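Local coordinates for protein chorismate synthase (Aquifex aeolicus, PDB 1Q1L) that probably converts 5-enolpyruvylshikimate-3-phosphate to chorismate and phosphate with the help of reduced FMN, the last step of chorismate biosynthesis, at residues Gly224-Glu232 with Arg320-Thr328; Thr13-Leu22 with Leu134-Ala144. All blocks are in the same frame, centred on the assembly; numbering follows the deposited sequence.

Interaction 1 (Gly224-Glu232 with Arg320-Thr328); sequences GESLGGVFE and RVAMKPIPT
R320 runs alongside E232, and two nitrogens on one side of its guanidinium meet a single carboxylate oxygen: E232 OE2 is 2.8 Å from R320 NE and 3.2 Å from R320 NH2. The oxygen lies in the guanidinium plane, but the carboxylate is turned 89° to it and receives the two donors on its anti side, from opposite faces. A bend at chi3 of R320 brings both nitrogens to bear. Y183 holds E232 OE1, K181 adds a second positive partner at OE2, and R320 NH1 pairs with E270. A methionine in place of R320 would probably leave E270 without this mate and E232 OE2 short of two donors.

F231 and V321 project from the other face of the sheet, side by side. In F231, chi1 at 58° carries the ring over beside V321; with chi2 near -88° it presents a face to V321 CB, 3.8 Å from the ring centroid in a CH-pi contact. G228 suits its place because a CB there would strike M323 O. Beyond the paired strands, S226 OG donates to I326 O at 2.7 Å. Strands 229-236 and 317-323 are antiparallel neighbours in a five-stranded sheet with helix 356-379 packed on F231, as expected of one sheet of the beta-alpha-beta sandwich, leading into loop 324-328, part of the predicted FMN site.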
loop_
_atom_site.group_PDB
_atom_site.type_symbol
_atom_site.label_atom_id
_atom_site.label_comp_id
_atom_site.label_asym_id
_atom_site.label_seq_id
_atom_site.Cartn_x
_atom_site.Cartn_y
_atom_site.Cartn_z
ATOM N N GLY A 224 23.633 -4.091 39.199
ATOM C CA GLY A 224 23.615 -3.204 38.051
ATOM C C GLY A 224 23.418 -3.985 36.764
ATOM O O GLY A 224 24.179 -3.833 35.811
ATOM N N GLU A 225 22.393 -4.829 36.742
ATOM C CA GLU A 225 22.096 -5.641 35.568
ATOM C C GLU A 225 20.632 -5.525 35.169
ATOM O O GLU A 225 19.750 -5.448 36.025
ATOM C CB GLU A 225 22.444 -7.105 35.845
ATOM C CG GLU A 225 23.937 -7.370 35.950
ATOM C CD GLU A 225 24.617 -7.420 34.593
ATOM O OE1 GLU A 225 24.320 -6.552 33.739
ATOM O OE2 GLU A 225 25.454 -8.325 34.383
ATOM N N SER A 226 20.383 -5.504 33.864
ATOM C CA SER A 226 19.027 -5.409 33.339
ATOM C C SER A 226 18.555 -6.796 32.906
ATOM O O SER A 226 19.367 -7.669 32.607
ATOM C CB SER A 226 18.976 -4.434 32.158
ATOM O OG SER A 226 19.943 -4.759 31.174
ATOM N N LEU A 227 17.240 -6.989 32.868
ATOM C CA LEU A 227 16.666 -8.278 32.501
ATOM C C LEU A 227 15.757 -8.265 31.278
ATOM O O LEU A 227 15.099 -7.272 30.978
ATOM C CB LEU A 227 15.887 -8.835 33.695
ATOM C CG LEU A 227 16.475 -9.985 34.524
ATOM C CD1 LEU A 227 17.981 -10.068 34.381
ATOM C CD2 LEU A 227 16.061 -9.781 35.977
ATOM N N GLY A 228 15.740 -9.389 30.573
ATOM C CA GLY A 228 14.892 -9.538 29.408
ATOM C C GLY A 228 13.772 -10.472 29.816
ATOM O O GLY A 228 13.601 -10.747 31.005
ATOM N N GLY A 229 13.008 -10.969 28.853
ATOM C CA GLY A 229 11.923 -11.866 29.196
ATOM C C GLY A 229 11.195 -12.441 28.001
ATOM O O GLY A 229 11.417 -12.040 26.856
ATOM N N VAL A 230 10.315 -13.393 28.276
ATOM C CA VAL A 230 9.537 -14.033 27.234
ATOM C C VAL A 230 8.087 -14.099 27.663
ATOM O O VAL A 230 7.785 -14.384 28.825
ATOM C CB VAL A 230 10.039 -15.467 26.968
ATOM C CG1 VAL A 230 9.142 -16.148 25.955
ATOM C CG2 VAL A 230 11.480 -15.433 26.477
ATOM N N PHE A 231 7.182 -13.810 26.737
ATOM C CA PHE A 231 5.764 -13.903 27.046
ATOM C C PHE A 231 5.027 -14.579 25.905
ATOM O O PHE A 231 5.548 -14.701 24.798
ATOM C CB PHE A 231 5.151 -12.529 27.325
ATOM C CG PHE A 231 5.310 -11.553 26.204
ATOM C CD1 PHE A 231 6.439 -10.748 26.122
ATOM C CD2 PHE A 231 4.323 -11.425 25.232
ATOM C CE1 PHE A 231 6.582 -9.824 25.084
ATOM C CE2 PHE A 231 4.463 -10.503 24.191
ATOM C CZ PHE A 231 5.591 -9.703 24.120
ATOM N N GLU A 232 3.820 -15.049 26.190
ATOM C CA GLU A 232 3.017 -15.702 25.178
ATOM C C GLU A 232 1.730 -14.908 25.037
ATOM O O GLU A 232 1.134 -14.480 26.029
ATOM C CB GLU A 232 2.736 -17.161 25.576
ATOM C CG GLU A 232 4.017 -17.924 25.940
ATOM C CD GLU A 232 3.803 -19.395 26.260
ATOM O OE1 GLU A 232 2.746 -19.745 26.827
ATOM O OE2 GLU A 232 4.713 -20.201 25.958
ATOM N N ARG A 320 4.772 -16.777 20.741
ATOM C CA ARG A 320 5.781 -16.664 21.798
ATOM C C ARG A 320 6.720 -15.532 21.389
ATOM O O ARG A 320 7.210 -15.502 20.262
ATOM C CB ARG A 320 6.536 -17.990 21.942
ATOM C CG ARG A 320 5.625 -19.216 21.870
ATOM C CD ARG A 320 6.306 -20.468 22.418
ATOM N NE ARG A 320 6.564 -20.353 23.849
ATOM C CZ ARG A 320 7.766 -20.177 24.386
ATOM N NH1 ARG A 320 8.845 -20.099 23.616
ATOM N NH2 ARG A 320 7.890 -20.060 25.701
ATOM N N VAL A 321 6.968 -14.609 22.311
ATOM C CA VAL A 321 7.775 -13.435 22.022
ATOM C C VAL A 321 8.930 -13.219 22.990
ATOM O O VAL A 321 8.748 -13.244 24.208
ATOM C CB VAL A 321 6.865 -12.182 22.022
ATOM C CG1 VAL A 321 7.617 -10.974 21.509
ATOM C CG2 VAL A 321 5.620 -12.457 21.175
ATOM N N ALA A 322 10.115 -12.975 22.434
ATOM C CA ALA A 322 11.319 -12.772 23.236
ATOM C C ALA A 322 11.779 -11.319 23.256
ATOM O O ALA A 322 11.993 -10.703 22.204
ATOM C CB ALA A 322 12.436 -13.667 22.711
HETATM N N MSE A 323 11.930 -10.773 24.459
HETATM C CA MSE A 323 12.377 -9.394 24.626
HETATM C C MSE A 323 13.778 -9.370 25.235
HETATM O O MSE A 323 14.004 -9.946 26.297
HETATM C CB MSE A 323 11.421 -8.633 25.544
HETATM C CG MSE A 323 11.769 -7.168 25.680
HETATM SE SE MSE A 323 10.849 -6.333 27.138
HETATM C CE MSE A 323 12.180 -6.690 28.507
ATOM N N LYS A 324 14.713 -8.703 24.567
ATOM C CA LYS A 324 16.082 -8.634 25.063
ATOM C C LYS A 324 16.158 -7.697 26.260
ATOM O O LYS A 324 15.260 -6.881 26.478
ATOM C CB LYS A 324 17.026 -8.138 23.969
ATOM C CG LYS A 324 16.952 -6.641 23.705
ATOM C CD LYS A 324 17.977 -6.227 22.659
ATOM C CE LYS A 324 18.263 -4.724 22.700
ATOM N NZ LYS A 324 17.073 -3.885 22.403
ATOM N N PRO A 325 17.234 -7.805 27.057
ATOM C CA PRO A 325 17.417 -6.958 28.235
ATOM C C PRO A 325 17.407 -5.483 27.847
ATOM O O PRO A 325 18.040 -5.079 26.871
ATOM C CB PRO A 325 18.779 -7.395 28.770
ATOM C CG PRO A 325 18.890 -8.804 28.319
ATOM C CD PRO A 325 18.365 -8.736 26.912
ATOM N N ILE A 326 16.685 -4.691 28.626
ATOM C CA ILE A 326 16.561 -3.262 28.393
ATOM C C ILE A 326 17.881 -2.535 28.697
ATOM O O ILE A 326 18.680 -3.005 29.504
ATOM C CB ILE A 326 15.381 -2.714 29.245
ATOM C CG1 ILE A 326 14.341 -2.078 28.318
ATOM C CG2 ILE A 326 15.885 -1.769 30.331
ATOM C CD1 ILE A 326 13.839 -3.016 27.228
ATOM N N PRO A 327 18.107 -1.362 28.077
ATOM C CA PRO A 327 19.323 -0.574 28.267
ATOM C C PRO A 327 20.580 -1.277 28.778
ATOM O O PRO A 327 20.765 -2.477 28.562
ATOM C CB PRO A 327 18.830 0.544 29.170
ATOM C CG PRO A 327 17.450 0.864 28.521
ATOM C CD PRO A 327 17.003 -0.430 27.782
ATOM N N THR A 328 21.449 -0.506 29.429
ATOM C CA THR A 328 22.712 -1.002 29.971
ATOM C C THR A 328 23.246 -2.210 29.210
ATOM O O THR A 328 24.458 -2.396 29.096
ATOM C CB THR A 328 22.578 -1.381 31.464
ATOM O OG1 THR A 328 21.749 -2.542 31.598
ATOM C CG2 THR A 328 21.964 -0.230 32.250
#

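Interaction 2 (Thr13-Leu22 with Leu134-Ala144); sequences TAGESHGKGL and LERASARETAA
T13 OG1 is gripped by two groups of the other segment: it receives R136 NH2 at 3.1 Å, and it donates to E141 OE2, 2.7 Å from T13 OG1. The first bond is nearly straight (165°) and lies close to the guanidinium plane, whereas the carboxylate is met from above its own plane. A threonine suits this spot, since its hydroxyl can accept and donate while its carbons rest on A144 CB. R136 NH1 also bonds in plane to G15 O, 3.2 Å away, on a lone pair of that carbonyl, and E141 CG lies over one face of the guanidinium. These contacts, with I246 O of the second subunit at NH2, should fix the rotation of the group. At the backbone angles of G15 a side chain would collide with the carbonyl oxygen of A14, which is why glycine suits this position.

The loop 15-20 joins the antiparallel strands 10-14 and 21-27 as a beta hairpin, and it docks on the turn between helices 131-137 and 142-157, where R136, A137 and S138 form part of a predicted FMN site. At the end of the first helix, S17 OG donates to E135 O at 2.8 Å. The side chain of E135, bent at chi2 (-75°), curls back to accept H18 N at OE1 (2.7 Å); H18 ND1 reaches OE2 only weakly. R71 of the third subunit forms a salt bridge with E135 OE1, which probably offsets the charge of this buried glutamate.

L22, on the returning strand, contributes a branched apolar tip: L22 CD1 packs 3.6 Å from A143 CB and against the aliphatic CD of R140. D62 and N86 hold the polar end of R140, close to R47 of the predicted NADP site.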
loop_
_atom_site.group_PDB
_atom_site.type_symbol
_atom_site.label_atom_id
_atom_site.label_comp_id
_atom_site.label_asym_id
_atom_site.label_seq_id
_atom_site.Cartn_x
_atom_site.Cartn_y
_atom_site.Cartn_z
ATOM N N THR A 13 0.666 6.657 13.930
ATOM C CA THR A 13 0.860 7.167 15.283
ATOM C C THR A 13 1.968 8.204 15.183
ATOM O O THR A 13 2.743 8.197 14.224
ATOM C CB THR A 13 1.312 6.071 16.277
ATOM O OG1 THR A 13 2.636 5.638 15.942
ATOM C CG2 THR A 13 0.365 4.887 16.237
ATOM N N ALA A 14 2.040 9.088 16.173
ATOM C CA ALA A 14 3.053 10.136 16.192
ATOM C C ALA A 14 3.227 10.664 17.606
ATOM O O ALA A 14 2.384 10.427 18.471
ATOM C CB ALA A 14 2.643 11.279 15.266
ATOM N N GLY A 15 4.322 11.385 17.829
ATOM C CA GLY A 15 4.587 11.953 19.136
ATOM C C GLY A 15 5.933 11.532 19.683
ATOM O O GLY A 15 6.370 10.402 19.446
ATOM N N GLU A 16 6.600 12.438 20.396
ATOM C CA GLU A 16 7.892 12.129 21.000
ATOM C C GLU A 16 7.636 11.835 22.478
ATOM O O GLU A 16 6.623 12.265 23.031
ATOM C CB GLU A 16 8.873 13.303 20.889
ATOM C CG GLU A 16 8.548 14.376 19.856
ATOM C CD GLU A 16 8.340 13.845 18.448
ATOM O OE1 GLU A 16 9.098 12.953 18.010
ATOM O OE2 GLU A 16 7.421 14.344 17.768
ATOM N N SER A 17 8.550 11.108 23.115
ATOM C CA SER A 17 8.392 10.759 24.522
ATOM C C SER A 17 8.253 11.986 25.421
ATOM O O SER A 17 7.488 11.973 26.385
ATOM C CB SER A 17 9.563 9.889 24.984
ATOM O OG SER A 17 10.793 10.366 24.466
ATOM N N HIS A 18 8.986 13.047 25.103
ATOM C CA HIS A 18 8.907 14.270 25.890
ATOM C C HIS A 18 8.359 15.413 25.050
ATOM O O HIS A 18 9.043 16.399 24.780
ATOM C CB HIS A 18 10.282 14.632 26.462
ATOM C CG HIS A 18 10.811 13.620 27.430
ATOM N ND1 HIS A 18 11.497 12.493 27.029
ATOM C CD2 HIS A 18 10.700 13.533 28.777
ATOM C CE1 HIS A 18 11.787 11.756 28.087
ATOM N NE2 HIS A 18 11.313 12.365 29.161
ATOM N N GLY A 19 7.111 15.256 24.632
ATOM C CA GLY A 19 6.456 16.268 23.833
ATOM C C GLY A 19 5.070 16.450 24.400
ATOM O O GLY A 19 4.753 15.880 25.440
ATOM N N LYS A 20 4.239 17.234 23.725
ATOM C CA LYS A 20 2.886 17.467 24.200
ATOM C C LYS A 20 2.155 16.148 24.433
ATOM O O LYS A 20 1.480 15.976 25.447
ATOM C CB LYS A 20 2.125 18.326 23.195
ATOM C CG LYS A 20 2.822 19.648 22.889
ATOM C CD LYS A 20 2.019 20.490 21.914
ATOM C CE LYS A 20 2.711 21.814 21.624
ATOM N NZ LYS A 20 1.859 22.677 20.761
ATOM N N GLY A 21 2.301 15.210 23.502
ATOM C CA GLY A 21 1.629 13.932 23.657
ATOM C C GLY A 21 1.772 13.002 22.467
ATOM O O GLY A 21 2.569 13.243 21.565
ATOM N N LEU A 22 0.995 11.926 22.475
ATOM C CA LEU A 22 1.033 10.951 21.389
ATOM C C LEU A 22 -0.277 11.034 20.626
ATOM O O LEU A 22 -1.346 11.140 21.226
ATOM C CB LEU A 22 1.208 9.541 21.949
ATOM C CG LEU A 22 2.364 9.353 22.936
ATOM C CD1 LEU A 22 2.339 7.931 23.477
ATOM C CD2 LEU A 22 3.686 9.654 22.254
ATOM N N LEU A 134 15.773 9.184 20.026
ATOM C CA LEU A 134 15.246 8.408 21.143
ATOM C C LEU A 134 13.858 8.900 21.566
ATOM O O LEU A 134 13.004 8.101 21.954
ATOM C CB LEU A 134 16.218 8.466 22.326
ATOM C CG LEU A 134 16.024 7.411 23.420
ATOM C CD1 LEU A 134 16.090 6.015 22.809
ATOM C CD2 LEU A 134 17.098 7.572 24.485
ATOM N N GLU A 135 13.637 10.212 21.488
ATOM C CA GLU A 135 12.347 10.804 21.847
ATOM C C GLU A 135 11.201 10.065 21.160
ATOM O O GLU A 135 10.204 9.717 21.792
ATOM C CB GLU A 135 12.299 12.281 21.433
ATOM C CG GLU A 135 12.997 13.252 22.372
ATOM C CD GLU A 135 12.212 13.506 23.642
ATOM O OE1 GLU A 135 11.012 13.839 23.539
ATOM O OE2 GLU A 135 12.797 13.382 24.740
ATOM N N ARG A 136 11.357 9.828 19.862
ATOM C CA ARG A 136 10.345 9.142 19.067
ATOM C C ARG A 136 10.478 7.618 19.107
ATOM O O ARG A 136 9.482 6.897 19.013
ATOM C CB ARG A 136 10.417 9.625 17.611
ATOM C CG ARG A 136 9.597 8.799 16.626
ATOM C CD ARG A 136 8.129 8.767 17.017
ATOM N NE ARG A 136 7.338 7.933 16.114
ATOM C CZ ARG A 136 6.058 7.632 16.309
ATOM N NH1 ARG A 136 5.420 8.097 17.375
ATOM N NH2 ARG A 136 5.417 6.861 15.442
ATOM N N ALA A 137 11.709 7.137 19.252
ATOM C CA ALA A 137 11.975 5.701 19.285
ATOM C C ALA A 137 11.516 5.033 20.574
ATOM O O ALA A 137 10.978 3.923 20.549
ATOM C CB ALA A 137 13.471 5.446 19.076
ATOM N N SER A 138 11.736 5.713 21.694
ATOM C CA SER A 138 11.376 5.188 23.007
ATOM C C SER A 138 10.069 4.403 23.048
ATOM O O SER A 138 9.127 4.695 22.307
ATOM C CB SER A 138 11.322 6.325 24.027
ATOM O OG SER A 138 12.629 6.785 24.328
ATOM N N ALA A 139 10.032 3.405 23.931
ATOM C CA ALA A 139 8.864 2.554 24.110
ATOM C C ALA A 139 7.639 3.388 24.449
ATOM O O ALA A 139 6.557 2.854 24.671
ATOM C CB ALA A 139 9.127 1.540 25.212
ATOM N N ARG A 140 7.821 4.703 24.499
ATOM C CA ARG A 140 6.729 5.622 24.790
ATOM C C ARG A 140 5.702 5.471 23.671
ATOM O O ARG A 140 4.500 5.552 23.904
ATOM C CB ARG A 140 7.251 7.059 24.805
ATOM C CG ARG A 140 6.674 7.960 25.888
ATOM C CD ARG A 140 5.175 8.183 25.782
ATOM N NE ARG A 140 4.450 7.387 26.763
ATOM C CZ ARG A 140 3.322 7.764 27.358
ATOM N NH1 ARG A 140 2.771 8.938 27.081
ATOM N NH2 ARG A 140 2.741 6.960 28.238
ATOM N N GLU A 141 6.199 5.250 22.457
ATOM C CA GLU A 141 5.354 5.097 21.277
ATOM C C GLU A 141 4.417 3.898 21.374
ATOM O O GLU A 141 3.338 3.914 20.782
ATOM C CB GLU A 141 6.229 4.970 20.021
ATOM C CG GLU A 141 5.499 5.139 18.682
ATOM C CD GLU A 141 4.797 3.875 18.201
ATOM O OE1 GLU A 141 5.445 2.804 18.168
ATOM O OE2 GLU A 141 3.601 3.955 17.841
ATOM N N THR A 142 4.816 2.865 22.119
ATOM C CA THR A 142 3.970 1.683 22.244
ATOM C C THR A 142 2.638 2.044 22.892
ATOM O O THR A 142 1.647 1.339 22.711
ATOM C CB THR A 142 4.650 0.536 23.062
ATOM O OG1 THR A 142 4.852 0.951 24.418
ATOM C CG2 THR A 142 5.990 0.160 22.448
ATOM N N ALA A 143 2.605 3.141 23.640
ATOM C CA ALA A 143 1.358 3.567 24.277
ATOM C C ALA A 143 0.304 3.884 23.207
ATOM O O ALA A 143 -0.884 3.607 23.388
ATOM C CB ALA A 143 1.604 4.791 25.146
ATOM N N ALA A 144 0.738 4.468 22.095
ATOM C CA ALA A 144 -0.191 4.787 21.017
ATOM C C ALA A 144 -0.620 3.480 20.353
ATOM O O ALA A 144 -1.760 3.345 19.910
ATOM C CB ALA A 144 0.479 5.708 19.992
#

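How the interactions relate
Along the chain the contacts come in series: 13-22 with 134-144 closes before 224-232 with 320-328 opens. Their centres are 21 Å apart and their nearest atoms about 7 Å, without touching. They share no sheet. Interaction 2 rests on the four-stranded antiparallel sheet of 10-14 and 21-27 and on helices 131-137 and 142-157, whereas interaction 1 joins two strands of the separate five-stranded sheet. Each carries part of the predicted FMN site, and the side chains of P327 and S138 are about 9 Å apart, consistent with a helix end and a post-strand loop, from different parts of the sandwich, lining one flavin pocket. Both also touch the second subunit of the tetramer.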